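Side-chain contacts in putative alpha-L-fucosidase (Bacteroides thetaiotaomicron VPI-5482, PDB 3GZA), which probably hydrolyses alpha-L-fucosidic linkages as a glycoside hydrolase of family 29: residues A[73-78]-A[310-315]; A[178-183]-A[267-272]. All blocks are in the same frame, centred on the assembly; numbering follows the deposited sequence.

Interaction 1: residues A[73-78]-A[310-315]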
# COMPACT_ATOMS: atom_id res chain seq x y z
N CYS A 73 -18.17 -11.85 -28.67
CA CYS A 73 -18.25 -11.75 -27.20
C CYS A 73 -19.45 -10.91 -26.78
O CYS A 73 -19.73 -9.85 -27.38
CB CYS A 73 -16.98 -11.10 -26.64
SG CYS A 73 -15.54 -12.12 -27.04
N LYS A 74 -20.18 -11.42 -25.78
CA LYS A 74 -21.38 -10.77 -25.25
C LYS A 74 -21.15 -10.17 -23.87
O LYS A 74 -22.02 -9.46 -23.34
CB LYS A 74 -22.60 -11.72 -25.27
CG LYS A 74 -22.95 -12.21 -26.66
CD LYS A 74 -23.34 -11.07 -27.58
CE LYS A 74 -23.73 -11.59 -28.97
NZ LYS A 74 -24.88 -12.49 -28.89
N PHE A 75 -20.05 -10.59 -23.24
CA PHE A 75 -19.67 -10.06 -21.93
C PHE A 75 -18.18 -9.84 -21.95
O PHE A 75 -17.46 -10.45 -22.77
CB PHE A 75 -20.09 -10.95 -20.77
CG PHE A 75 -19.45 -12.29 -20.76
CD1 PHE A 75 -20.12 -13.37 -21.33
CD2 PHE A 75 -18.30 -12.54 -20.06
CE1 PHE A 75 -19.57 -14.62 -21.31
CE2 PHE A 75 -17.75 -13.78 -20.01
CZ PHE A 75 -18.42 -14.86 -20.62
N ALA A 76 -17.70 -8.96 -21.07
CA ALA A 76 -16.25 -8.64 -21.03
C ALA A 76 -15.92 -8.36 -19.55
O ALA A 76 -16.68 -7.70 -18.86
CB ALA A 76 -15.89 -7.42 -21.92
N VAL A 77 -14.80 -8.91 -19.13
CA VAL A 77 -14.34 -8.86 -17.74
C VAL A 77 -12.95 -8.26 -17.68
O VAL A 77 -12.10 -8.57 -18.50
CB VAL A 77 -14.33 -10.31 -17.18
CG1 VAL A 77 -13.88 -10.38 -15.70
CG2 VAL A 77 -15.70 -11.00 -17.36
N LEU A 78 -12.70 -7.42 -16.67
CA LEU A 78 -11.40 -6.82 -16.43
C LEU A 78 -10.84 -7.18 -15.09
O LEU A 78 -11.57 -7.23 -14.11
CB LEU A 78 -11.55 -5.28 -16.45
CG LEU A 78 -10.31 -4.46 -16.10
CD1 LEU A 78 -9.11 -4.72 -17.06
CD2 LEU A 78 -10.59 -2.92 -16.01
N ASN A 310 -21.79 -27.18 -25.28
CA ASN A 310 -22.55 -26.71 -24.12
C ASN A 310 -21.70 -26.03 -23.07
O ASN A 310 -21.93 -26.17 -21.88
CB ASN A 310 -23.28 -27.91 -23.46
CG ASN A 310 -24.37 -27.49 -22.50
OD1 ASN A 310 -24.98 -26.40 -22.64
ND2 ASN A 310 -24.70 -28.40 -21.55
N ALA A 311 -20.68 -25.29 -23.50
CA ALA A 311 -19.87 -24.49 -22.62
C ALA A 311 -19.75 -23.05 -23.20
O ALA A 311 -19.61 -22.88 -24.38
CB ALA A 311 -18.45 -25.13 -22.46
N THR A 312 -19.82 -22.05 -22.35
CA THR A 312 -19.55 -20.69 -22.72
C THR A 312 -18.03 -20.50 -22.71
O THR A 312 -17.34 -20.88 -21.76
CB THR A 312 -20.31 -19.70 -21.86
OG1 THR A 312 -21.69 -19.76 -22.27
CG2 THR A 312 -19.75 -18.25 -22.00
N LEU A 313 -17.52 -19.88 -23.76
CA LEU A 313 -16.10 -19.72 -24.01
C LEU A 313 -15.64 -18.32 -23.65
O LEU A 313 -16.24 -17.32 -24.09
CB LEU A 313 -15.84 -19.96 -25.49
CG LEU A 313 -14.45 -19.68 -26.06
CD1 LEU A 313 -13.38 -20.62 -25.42
CD2 LEU A 313 -14.39 -19.78 -27.62
N ILE A 314 -14.54 -18.24 -22.89
CA ILE A 314 -13.95 -16.99 -22.52
C ILE A 314 -12.56 -16.84 -23.17
O ILE A 314 -11.70 -17.66 -22.94
CB ILE A 314 -13.83 -16.79 -20.99
CG1 ILE A 314 -15.24 -16.93 -20.36
CG2 ILE A 314 -13.18 -15.41 -20.68
CD1 ILE A 314 -15.26 -16.74 -18.79
N LEU A 315 -12.39 -15.79 -23.96
CA LEU A 315 -11.12 -15.52 -24.56
C LEU A 315 -10.29 -14.54 -23.74
O LEU A 315 -10.80 -13.47 -23.36
CB LEU A 315 -11.33 -14.92 -25.97
CG LEU A 315 -12.06 -15.75 -27.03
CD1 LEU A 315 -12.33 -14.89 -28.27
CD2 LEU A 315 -11.26 -17.01 -27.39

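Interaction 2: residues A[178-183]-A[267-272]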
# COMPACT_ATOMS: atom_id res chain seq x y z
N MSE A 178 -20.56 -10.86 -13.90
CA MSE A 178 -19.97 -11.81 -12.98
C MSE A 178 -18.94 -11.09 -12.14
O MSE A 178 -18.47 -9.98 -12.52
CB MSE A 178 -19.20 -12.93 -13.73
CG MSE A 178 -17.98 -12.52 -14.45
SE MSE A 178 -16.88 -13.96 -15.05
CE MSE A 178 -18.01 -14.65 -16.46
N ILE A 179 -18.62 -11.73 -11.02
CA ILE A 179 -17.44 -11.43 -10.19
C ILE A 179 -16.67 -12.74 -10.25
O ILE A 179 -17.21 -13.79 -9.90
CB ILE A 179 -17.70 -11.08 -8.73
CG1 ILE A 179 -18.37 -9.69 -8.61
CG2 ILE A 179 -16.38 -11.15 -7.93
CD1 ILE A 179 -17.55 -8.48 -9.06
N TRP A 180 -15.43 -12.66 -10.74
CA TRP A 180 -14.52 -13.78 -10.92
C TRP A 180 -13.33 -13.58 -10.02
O TRP A 180 -12.57 -12.64 -10.19
CB TRP A 180 -14.04 -13.81 -12.36
CG TRP A 180 -13.08 -14.91 -12.81
CD1 TRP A 180 -12.33 -15.76 -12.03
CD2 TRP A 180 -12.73 -15.21 -14.17
NE1 TRP A 180 -11.59 -16.59 -12.81
CE2 TRP A 180 -11.80 -16.28 -14.13
CE3 TRP A 180 -13.12 -14.69 -15.41
CZ2 TRP A 180 -11.25 -16.81 -15.28
CZ3 TRP A 180 -12.57 -15.24 -16.55
CH2 TRP A 180 -11.61 -16.25 -16.48
N PHE A 181 -13.15 -14.46 -9.06
CA PHE A 181 -12.00 -14.42 -8.18
C PHE A 181 -10.93 -15.35 -8.69
O PHE A 181 -11.23 -16.51 -9.05
CB PHE A 181 -12.40 -14.85 -6.79
CG PHE A 181 -13.33 -13.88 -6.11
CD1 PHE A 181 -12.81 -12.78 -5.48
CD2 PHE A 181 -14.69 -14.12 -6.01
CE1 PHE A 181 -13.63 -11.86 -4.81
CE2 PHE A 181 -15.53 -13.17 -5.37
CZ PHE A 181 -14.97 -12.05 -4.78
N ASP A 182 -9.67 -14.87 -8.72
CA ASP A 182 -8.51 -15.68 -9.16
C ASP A 182 -8.33 -16.91 -8.31
O ASP A 182 -7.85 -16.83 -7.20
CB ASP A 182 -7.25 -14.78 -9.08
CG ASP A 182 -5.98 -15.51 -9.38
OD1 ASP A 182 -6.03 -16.60 -10.01
OD2 ASP A 182 -4.91 -14.95 -9.01
N GLY A 183 -8.65 -18.06 -8.87
CA GLY A 183 -8.60 -19.27 -8.08
C GLY A 183 -9.65 -19.36 -7.00
O GLY A 183 -9.50 -20.15 -6.08
N PRO A 267 -22.80 -24.81 -14.59
CA PRO A 267 -22.46 -25.06 -15.98
C PRO A 267 -21.03 -24.79 -16.37
O PRO A 267 -20.28 -24.09 -15.69
CB PRO A 267 -23.45 -24.18 -16.75
CG PRO A 267 -23.83 -23.11 -15.76
CD PRO A 267 -23.75 -23.69 -14.45
N ALA A 268 -20.67 -25.41 -17.49
CA ALA A 268 -19.30 -25.38 -17.98
C ALA A 268 -18.80 -24.08 -18.60
O ALA A 268 -19.44 -23.45 -19.43
CB ALA A 268 -19.07 -26.54 -18.97
N MSE A 269 -17.61 -23.72 -18.20
CA MSE A 269 -16.87 -22.60 -18.75
C MSE A 269 -15.61 -23.16 -19.43
O MSE A 269 -14.95 -24.04 -18.91
CB MSE A 269 -16.43 -21.66 -17.64
CG MSE A 269 -15.74 -20.50 -18.10
SE MSE A 269 -13.78 -20.60 -17.96
CE MSE A 269 -13.66 -20.12 -16.11
N ALA A 270 -15.33 -22.68 -20.64
CA ALA A 270 -14.08 -22.97 -21.35
C ALA A 270 -13.32 -21.67 -21.45
O ALA A 270 -13.93 -20.59 -21.50
CB ALA A 270 -14.36 -23.52 -22.76
N ASP A 271 -11.99 -21.72 -21.40
CA ASP A 271 -11.22 -20.50 -21.54
C ASP A 271 -9.87 -20.76 -22.18
O ASP A 271 -9.37 -21.89 -22.13
CB ASP A 271 -11.09 -19.69 -20.23
CG ASP A 271 -10.28 -20.35 -19.12
OD1 ASP A 271 -9.88 -21.52 -19.17
OD2 ASP A 271 -10.05 -19.62 -18.10
N THR A 272 -9.34 -19.70 -22.79
CA THR A 272 -8.02 -19.78 -23.39
C THR A 272 -7.51 -18.38 -23.67
O THR A 272 -8.26 -17.51 -23.99
CB THR A 272 -8.04 -20.55 -24.74
OG1 THR A 272 -6.71 -20.60 -25.32
CG2 THR A 272 -9.01 -19.93 -25.78

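Interaction 1: residues A[73-78]-A[310-315]
The ring of Phe75 meets Thr312 and Ile314 with its edge. Thr312 CG2 lies in the ring plane, 3.7 Å from Phe75 CE1. Ile314 CG1 sits farther round the same rim, 3.8 Å from Phe75 CZ. The ring is also stacked with Tyr177. Phe75 places CG between its backbone N and carbonyl carbon (chi1 64°), which turns the ring toward strand 312-317. Phe75 and Thr312 approach from opposite directions, whereas the side chains of Phe75 and Ile314 cross at about a right angle. Strands 75-79 and 312-317 are not paired with each other. Strand 22-26 lies between them and pairs in parallel with both, in the TIM-barrel sheet of the fucosidase domain. No hydrogen bond joins the two segments; methyl, methylene, aromatic and sulfur atoms make the contact. The hydroxyl of Thr312 bonds the backbone oxygen of Trp17, which leaves its methyl to meet the ring. An alanine in place of Phe75 would probably leave Thr312 CG2 and Ile314 CG1 without their aromatic partner and Tyr177 without its stack. Cys73 makes a second, looser contact. Its SG lies 4.4 Å from Leu315 CD1. Cys73 also touches Ala24, and Leu315 touches Met22, both on strand 22-26.

Interaction 2: residues A[178-183]-A[267-272]
Trp180 reaches across to Met269 and Asp271 with the far end of its indole. The strands involved, 178-181 and 264-273, belong to the curled sheet of the TIM barrel but are not neighbours in it. The nearest CA atoms, those of Trp180 and Met269, are still 12.0 Å apart, so the indole of Trp180 covers much of the distance. From CB, which points toward 267-272, CG continues anti to the backbone N (chi1 -179°). Along the five-membered ring, NE1 gives its hydrogen bond to a sulfonate oxygen of a bound HEPES buffer molecule. The backbone N of Gly183 binds the same oxygen. The buffer probably comes from the crystallisation liquor. Tyr209 meets the indole edge-to-face, and Ile314 touches it too. Farther out, CZ2 is 4.2 Å from CE of Met269, a selenomethionine in this crystal. The Met269 chain bends at chi2 and chi3, and the two side chains cross at about a right angle. Beyond it comes the carboxylate of Asp271, whose plane is 35° from that of the ring. Its OD1 accepts a hydrogen bond from Trp219 NE1. At the tip of the indole, Asp271 OD2 lies at the ring edge, near the indole plane, 4.1 Å from Trp180 CH2.

Overall arrangement
Both contacts lie in the TIM-barrel domain, with centres about 9 Å apart. Along the chain the segments come in the order 73-78, 178-183, 267-272 and 310-315, so interaction 2 is nested inside the loop closed by interaction 1. Strands 264-273 and 312-317 are parallel neighbours in the sheet and join the two contacts directly. Ile314 N lies 2.8 Å from Ala270 O, a probable hydrogen bond, and Thr312 O probably accepts another from Ala270 N. Ile314 of interaction 1 also packs on Met269 of interaction 2. Interaction 1 spans one intervening strand, whereas interaction 2 links more distant strands beside the bound buffer molecule. Both contacts thus join strands of one barrel sheet that are not paired with each other.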